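Long-range contact in histone-lysine N-methyltransferase SETMAR (Homo sapiens, PDB 3K9J), which combines a histone H3 lysine methyltransferase with a DNA-binding mariner transposase domain, the part present here, and acts in DNA double-strand break repair: residues V8-K13 and S171-P176. The protein carries 3 engineered substitutions. Sequence-based numbering, arbitrary orientation.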
loop_
_atom_site.group_PDB
_atom_site.type_symbol
_atom_site.label_atom_id
_atom_site.label_comp_id
_atom_site.label_asym_id
_atom_site.label_seq_id
_atom_site.Cartn_x
_atom_site.Cartn_y
_atom_site.Cartn_z
ATOM N N VAL B 8 5.663 -21.413 11.302
ATOM C CA VAL B 8 7.046 -21.775 10.994
ATOM C C VAL B 8 7.984 -20.559 11.081
ATOM O O VAL B 8 7.527 -19.417 11.213
ATOM C CB VAL B 8 7.158 -22.448 9.602
ATOM C CG1 VAL B 8 6.915 -21.438 8.487
ATOM C CG2 VAL B 8 8.509 -23.130 9.433
ATOM N N LYS B 9 9.293 -20.806 11.019
ATOM C CA LYS B 9 10.284 -19.741 11.159
ATOM C C LYS B 9 10.949 -19.398 9.826
ATOM O O LYS B 9 11.469 -20.274 9.134
ATOM C CB LYS B 9 11.349 -20.133 12.179
ATOM C CG LYS B 9 12.057 -18.954 12.817
ATOM C CD LYS B 9 13.502 -19.304 13.140
ATOM C CE LYS B 9 13.996 -18.584 14.382
ATOM N NZ LYS B 9 13.508 -19.243 15.626
ATOM N N LYS B 10 10.926 -18.116 9.474
ATOM C CA LYS B 10 11.520 -17.643 8.228
ATOM C C LYS B 10 12.272 -16.339 8.471
ATOM O O LYS B 10 11.678 -15.337 8.883
ATOM C CB LYS B 10 10.439 -17.441 7.158
ATOM C CG LYS B 10 10.967 -16.960 5.810
ATOM C CD LYS B 10 9.860 -16.936 4.760
ATOM C CE LYS B 10 10.340 -16.356 3.433
ATOM N NZ LYS B 10 11.109 -17.311 2.568
ATOM N N LEU B 11 13.579 -16.356 8.230
ATOM C CA LEU B 11 14.402 -15.176 8.453
ATOM C C LEU B 11 14.168 -14.610 9.854
ATOM O O LEU B 11 14.017 -13.400 10.023
ATOM C CB LEU B 11 14.089 -14.109 7.402
ATOM C CG LEU B 11 14.554 -14.378 5.972
ATOM C CD1 LEU B 11 13.954 -13.353 5.003
ATOM C CD2 LEU B 11 16.069 -14.357 5.899
ATOM N N ASP B 12 14.134 -15.500 10.847
ATOM C CA ASP B 12 13.964 -15.125 12.257
ATOM C C ASP B 12 12.535 -14.723 12.633
ATOM O O ASP B 12 12.188 -14.681 13.817
ATOM C CB ASP B 12 14.950 -14.020 12.672
ATOM C CG ASP B 12 16.310 -14.569 13.074
ATOM O OD1 ASP B 12 16.482 -15.812 13.062
ATOM O OD2 ASP B 12 17.207 -13.759 13.404
ATOM N N LYS B 13 11.712 -14.423 11.634
ATOM C CA LYS B 13 10.316 -14.091 11.888
ATOM C C LYS B 13 9.459 -15.341 11.747
ATOM O O LYS B 13 9.857 -16.297 11.084
ATOM C CB LYS B 13 9.834 -13.018 10.916
ATOM C CG LYS B 13 10.769 -11.834 10.793
ATOM C CD LYS B 13 11.008 -11.156 12.135
ATOM C CE LYS B 13 11.888 -9.927 11.965
ATOM N NZ LYS B 13 12.303 -9.302 13.259
ATOM N N SER B 171 6.073 -11.249 5.199
ATOM C CA SER B 171 7.010 -11.118 4.094
ATOM C C SER B 171 8.377 -10.563 4.501
ATOM O O SER B 171 8.791 -9.514 4.022
ATOM C CB SER B 171 6.395 -10.265 2.977
ATOM O OG SER B 171 5.171 -10.825 2.539
ATOM N N PRO B 172 9.098 -11.282 5.377
ATOM C CA PRO B 172 10.468 -10.872 5.710
ATOM C C PRO B 172 11.374 -10.945 4.487
ATOM O O PRO B 172 12.424 -10.296 4.443
ATOM C CB PRO B 172 10.930 -11.935 6.726
ATOM C CG PRO B 172 9.721 -12.712 7.116
ATOM C CD PRO B 172 8.706 -12.546 6.022
ATOM N N ASP B 173 10.999 -11.765 3.513
ATOM C CA ASP B 173 11.821 -11.903 2.320
ATOM C C ASP B 173 11.805 -10.642 1.480
ATOM O O ASP B 173 12.589 -10.515 0.542
ATOM C CB ASP B 173 11.446 -13.151 1.489
ATOM C CG ASP B 173 9.955 -13.225 1.138
ATOM O OD1 ASP B 173 9.133 -12.516 1.763
ATOM O OD2 ASP B 173 9.609 -14.011 0.229
ATOM N N LEU B 174 10.927 -9.703 1.842
ATOM C CA LEU B 174 10.822 -8.417 1.154
ATOM C C LEU B 174 11.267 -7.240 2.045
ATOM O O LEU B 174 11.076 -6.078 1.698
ATOM C CB LEU B 174 9.371 -8.199 0.687
ATOM C CG LEU B 174 8.912 -8.553 -0.724
ATOM C CD1 LEU B 174 9.813 -9.534 -1.430
ATOM C CD2 LEU B 174 7.436 -9.005 -0.756
ATOM N N LEU B 175 11.862 -7.545 3.192
ATOM C CA LEU B 175 12.340 -6.509 4.104
ATOM C C LEU B 175 13.847 -6.613 4.177
ATOM O O LEU B 175 14.375 -7.583 4.718
ATOM C CB LEU B 175 11.733 -6.675 5.499
ATOM C CG LEU B 175 10.218 -6.504 5.642
ATOM C CD1 LEU B 175 9.748 -7.010 6.989
ATOM C CD2 LEU B 175 9.814 -5.031 5.441
ATOM N N PRO B 176 14.549 -5.620 3.620
ATOM C CA PRO B 176 16.009 -5.671 3.471
ATOM C C PRO B 176 16.767 -5.846 4.804
ATOM O O PRO B 176 17.824 -6.475 4.827
ATOM C CB PRO B 176 16.344 -4.309 2.862
ATOM C CG PRO B 176 15.078 -3.907 2.116
ATOM C CD PRO B 176 13.955 -4.445 2.962
HETATM O O HOH W 1 10.954 -16.000 -0.058
#
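Lys10 meets Asp173 along its aliphatic chain before its charge does: CE packs 3.9 Å from Asp173 CG. With CG anti to the backbone N (chi1 -179°) the chain runs out extended and bends only at its last torsion. NZ stays 4.3 Å from Asp173 OD2, too far for a salt bridge; a water accepts from NZ, but it sits too close to OD2 for a bridge to be certain. Asp173 OD2 pairs directly with Arg27, while the ring of Tyr237 offers Lys10 a cation-pi partner.

Leu11 occupies the type I' turn that links strands 9-10 and 13-14 into a hairpin. Its CD1 lies 3.8 Å from Pro172 CB and also rests on the backbone, 3.5 Å from Pro172 O. At the closing end of the turn, Lys13 sets CB 3.8 Å from Pro172 CG, so the buried proline ring fits among three hairpin residues, its CG also touching Lys10 O. The Lys13 chain then bends at chi2 (-58°) and carries NZ off to a salt bridge with Asp51, assigned to the magnesium site of the RNase H-like catalytic domain.

The example illustrates how apolar packing on one proline can join a hairpin to a loop without a direct hydrogen bond, while charged ends find stronger partners elsewhere.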